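PDB 3QTG: pyruvate kinase from Pyrobaculum aerophilum, which catalyses the last step of glycolysis, the interconversion of pyruvate and ATP with phosphoenolpyruvate and ADP, using a divalent metal cation. Local coordinates for residues R73-S85 / R194-K206. Residues are numbered along the deposited sequence; the frame is centred on the assembly and turned at random.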
# COMPACT_ATOMS: atom_id res chain seq x y z
N ARG A 73 -15.04 33.57 -24.16
CA ARG A 73 -15.31 32.40 -23.31
C ARG A 73 -15.96 31.30 -24.09
O ARG A 73 -17.17 31.36 -24.33
CB ARG A 73 -16.21 32.75 -22.13
CG ARG A 73 -15.50 33.46 -21.02
CD ARG A 73 -16.36 33.55 -19.79
NE ARG A 73 -16.45 32.27 -19.12
CZ ARG A 73 -17.59 31.62 -18.86
NH1 ARG A 73 -18.78 32.14 -19.21
NH2 ARG A 73 -17.54 30.45 -18.24
N PRO A 74 -15.18 30.27 -24.46
CA PRO A 74 -15.69 29.09 -25.17
C PRO A 74 -16.75 28.40 -24.32
O PRO A 74 -16.51 28.14 -23.14
CB PRO A 74 -14.46 28.18 -25.29
CG PRO A 74 -13.27 29.12 -25.14
CD PRO A 74 -13.74 30.15 -24.16
N LEU A 75 -17.91 28.13 -24.91
CA LEU A 75 -18.99 27.50 -24.18
C LEU A 75 -19.42 26.31 -24.98
O LEU A 75 -19.45 26.36 -26.20
CB LEU A 75 -20.18 28.47 -23.99
CG LEU A 75 -20.02 29.67 -23.05
CD1 LEU A 75 -21.31 30.49 -23.03
CD2 LEU A 75 -19.62 29.29 -21.62
N ALA A 76 -19.73 25.22 -24.30
CA ALA A 76 -20.28 24.04 -24.95
C ALA A 76 -21.77 24.24 -25.21
O ALA A 76 -22.51 24.71 -24.33
CB ALA A 76 -20.07 22.79 -24.10
N VAL A 77 -22.20 23.87 -26.42
CA VAL A 77 -23.62 23.75 -26.73
C VAL A 77 -24.00 22.29 -26.83
O VAL A 77 -23.43 21.53 -27.63
CB VAL A 77 -23.99 24.49 -28.06
CG1 VAL A 77 -25.43 24.19 -28.49
CG2 VAL A 77 -23.79 25.97 -27.89
N ILE A 78 -24.98 21.91 -26.00
CA ILE A 78 -25.53 20.57 -25.95
C ILE A 78 -26.99 20.60 -26.49
O ILE A 78 -27.81 21.42 -26.07
CB ILE A 78 -25.54 20.06 -24.48
CG1 ILE A 78 -24.14 20.16 -23.86
CG2 ILE A 78 -26.11 18.63 -24.40
CD1 ILE A 78 -24.13 20.38 -22.35
N VAL A 79 -27.30 19.70 -27.41
CA VAL A 79 -28.70 19.54 -27.78
C VAL A 79 -29.14 18.18 -27.27
O VAL A 79 -28.45 17.19 -27.44
CB VAL A 79 -28.97 19.73 -29.32
CG1 VAL A 79 -28.56 21.16 -29.78
CG2 VAL A 79 -28.27 18.66 -30.16
N ASP A 80 -30.30 18.15 -26.62
CA ASP A 80 -30.83 16.93 -26.04
C ASP A 80 -31.99 16.38 -26.87
O ASP A 80 -33.03 17.03 -27.03
CB ASP A 80 -31.24 17.19 -24.58
CG ASP A 80 -31.35 15.92 -23.77
OD1 ASP A 80 -31.59 14.85 -24.39
OD2 ASP A 80 -31.19 15.97 -22.52
N LEU A 81 -31.82 15.18 -27.41
CA LEU A 81 -32.84 14.59 -28.26
C LEU A 81 -34.00 14.00 -27.45
O LEU A 81 -33.83 13.49 -26.33
CB LEU A 81 -32.24 13.52 -29.18
CG LEU A 81 -31.19 13.94 -30.20
CD1 LEU A 81 -30.55 12.71 -30.78
CD2 LEU A 81 -31.82 14.78 -31.29
N LYS A 82 -35.19 14.09 -28.06
CA LYS A 82 -36.43 13.64 -27.43
C LYS A 82 -36.41 12.13 -27.18
O LYS A 82 -36.79 11.68 -26.10
CB LYS A 82 -37.64 14.05 -28.31
CG LYS A 82 -39.02 13.88 -27.65
CD LYS A 82 -39.01 14.34 -26.17
CE LYS A 82 -40.42 14.32 -25.51
NZ LYS A 82 -40.43 15.03 -24.18
N GLY A 83 -35.96 11.35 -28.15
CA GLY A 83 -35.99 9.90 -28.02
C GLY A 83 -37.39 9.33 -28.27
O GLY A 83 -38.36 10.07 -28.37
N PRO A 84 -37.50 8.00 -28.37
CA PRO A 84 -38.84 7.49 -28.65
C PRO A 84 -39.75 7.58 -27.42
O PRO A 84 -39.28 7.75 -26.29
CB PRO A 84 -38.60 6.04 -29.09
CG PRO A 84 -37.27 5.65 -28.45
CD PRO A 84 -36.48 6.94 -28.23
N SER A 85 -41.05 7.50 -27.63
CA SER A 85 -41.98 7.54 -26.53
C SER A 85 -43.17 6.75 -26.98
O SER A 85 -43.38 6.59 -28.20
CB SER A 85 -42.41 8.98 -26.25
OG SER A 85 -43.03 9.54 -27.40
N ARG A 194 -25.07 22.84 -37.69
CA ARG A 194 -24.42 21.69 -37.09
C ARG A 194 -23.00 21.97 -36.62
O ARG A 194 -22.49 21.25 -35.75
CB ARG A 194 -24.41 20.53 -38.08
CG ARG A 194 -23.70 20.86 -39.37
CD ARG A 194 -23.57 19.64 -40.22
NE ARG A 194 -22.89 19.91 -41.48
CZ ARG A 194 -23.52 20.30 -42.58
NH1 ARG A 194 -24.83 20.49 -42.55
NH2 ARG A 194 -22.84 20.52 -43.70
N ASP A 195 -22.35 22.98 -37.20
CA ASP A 195 -20.97 23.28 -36.85
C ASP A 195 -20.89 23.99 -35.48
O ASP A 195 -19.82 24.07 -34.86
CB ASP A 195 -20.27 24.05 -37.98
CG ASP A 195 -19.77 23.11 -39.10
OD1 ASP A 195 -19.63 21.88 -38.86
OD2 ASP A 195 -19.52 23.59 -40.23
N ASN A 196 -22.03 24.47 -35.01
CA ASN A 196 -22.13 25.14 -33.72
C ASN A 196 -22.63 24.24 -32.59
O ASN A 196 -22.87 24.71 -31.49
CB ASN A 196 -23.01 26.38 -33.85
CG ASN A 196 -22.21 27.62 -34.09
OD1 ASN A 196 -21.33 27.96 -33.30
ND2 ASN A 196 -22.51 28.33 -35.18
N ILE A 197 -22.76 22.94 -32.87
CA ILE A 197 -23.26 21.99 -31.88
C ILE A 197 -22.18 21.01 -31.39
O ILE A 197 -21.63 20.22 -32.17
CB ILE A 197 -24.49 21.22 -32.39
CG1 ILE A 197 -25.61 22.20 -32.79
CG2 ILE A 197 -24.99 20.28 -31.33
CD1 ILE A 197 -26.80 21.52 -33.34
N ASP A 198 -21.91 21.06 -30.09
CA ASP A 198 -20.74 20.41 -29.52
C ASP A 198 -21.07 19.02 -28.96
O ASP A 198 -20.25 18.12 -29.02
CB ASP A 198 -20.12 21.32 -28.45
CG ASP A 198 -19.84 22.75 -29.00
OD1 ASP A 198 -19.15 22.86 -30.05
OD2 ASP A 198 -20.32 23.75 -28.40
N TYR A 199 -22.29 18.86 -28.45
CA TYR A 199 -22.73 17.58 -27.87
C TYR A 199 -24.15 17.29 -28.29
O TYR A 199 -24.98 18.20 -28.33
CB TYR A 199 -22.69 17.64 -26.35
CG TYR A 199 -21.30 17.67 -25.75
CD1 TYR A 199 -20.70 16.51 -25.26
CD2 TYR A 199 -20.58 18.87 -25.68
CE1 TYR A 199 -19.42 16.54 -24.72
CE2 TYR A 199 -19.31 18.91 -25.15
CZ TYR A 199 -18.73 17.74 -24.67
OH TYR A 199 -17.47 17.79 -24.12
N VAL A 200 -24.42 16.03 -28.56
CA VAL A 200 -25.77 15.53 -28.82
C VAL A 200 -26.08 14.49 -27.76
O VAL A 200 -25.38 13.48 -27.65
CB VAL A 200 -25.86 14.84 -30.22
CG1 VAL A 200 -27.13 13.98 -30.35
CG2 VAL A 200 -25.78 15.86 -31.33
N ALA A 201 -27.13 14.74 -26.98
CA ALA A 201 -27.47 13.83 -25.90
C ALA A 201 -28.60 12.86 -26.32
O ALA A 201 -29.65 13.29 -26.79
CB ALA A 201 -27.81 14.61 -24.64
N ILE A 202 -28.33 11.56 -26.20
CA ILE A 202 -29.23 10.48 -26.63
C ILE A 202 -30.12 10.06 -25.46
O ILE A 202 -29.61 9.77 -24.37
CB ILE A 202 -28.46 9.21 -27.03
CG1 ILE A 202 -27.50 9.48 -28.16
CG2 ILE A 202 -29.42 8.09 -27.47
CD1 ILE A 202 -26.67 8.26 -28.48
N SER A 203 -31.43 9.99 -25.71
CA SER A 203 -32.38 9.48 -24.72
C SER A 203 -32.70 8.00 -24.92
O SER A 203 -32.84 7.55 -26.04
CB SER A 203 -33.67 10.30 -24.73
OG SER A 203 -33.38 11.66 -24.37
N LEU A 204 -32.79 7.26 -23.83
CA LEU A 204 -33.37 5.91 -23.82
C LEU A 204 -32.60 4.85 -24.61
O LEU A 204 -33.18 3.84 -25.02
CB LEU A 204 -34.86 5.91 -24.23
CG LEU A 204 -35.84 6.75 -23.39
CD1 LEU A 204 -37.27 6.78 -23.99
CD2 LEU A 204 -35.87 6.29 -21.93
N ALA A 205 -31.30 5.07 -24.82
CA ALA A 205 -30.42 4.05 -25.38
C ALA A 205 -30.22 2.93 -24.35
O ALA A 205 -30.16 3.19 -23.15
CB ALA A 205 -29.09 4.67 -25.78
N LYS A 206 -30.14 1.69 -24.80
CA LYS A 206 -29.86 0.60 -23.85
C LYS A 206 -28.89 -0.45 -24.40
O LYS A 206 -28.64 -1.46 -23.74
CB LYS A 206 -31.14 -0.07 -23.30
CG LYS A 206 -32.04 -0.73 -24.35
CD LYS A 206 -33.30 -1.34 -23.72
CE LYS A 206 -34.27 -1.83 -24.81
NZ LYS A 206 -35.45 -2.55 -24.27
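Strands 76-80 and 199-202 are adjacent, the third and fourth strands of the eight-stranded parallel TIM barrel of pyruvate kinase. I78 pairs with Y199, V79 with V200 and D80 with A201. V79 N donates to Y199 O, A201 N to V79 O, and L81 N to A201 O at 2.9 Å.

The ladder is tied at both ends by side chains. At the start, D198 OD2 takes the V77 N-H through its anti lone pair, at 2.7 Å and 165°. The D198 CG lies beside its own backbone N (chi1 -52°), which turns the carboxylate back to V77. V77 O in turn accepts from both D198 N and Y199 N. R65 of helix 54-71 forms a salt bridge with the same OD2. At the far end, S203 OG donates to L81 O at 2.7 Å, nearly along the C=O axis.

Inside the barrel, I78 CG1 lies 3.8 Å from Y199 CB, and the D80 carboxylate passes beside A201 CB. D80, a potassium ligand by similarity, also forms salt bridges with R46 and K230. K230, the probable transition-state stabiliser, donates to S203 OG as well, consistent with the C-terminal ends of the two strands bordering the active site.

On the outer face, V79 CG2 sits 3.8 Å from I197 CG2 and 3.9 Å from V200 CG2. L81 CD1 meets V200 CG1 at 3.7 Å. Helix 181-190 packs on L81 and I197, helix 208-220 on V200 and helix 54-71 on V77. Strand 44-48 continues the barrel beyond 76-80, and strand 226-231 follows 199-202.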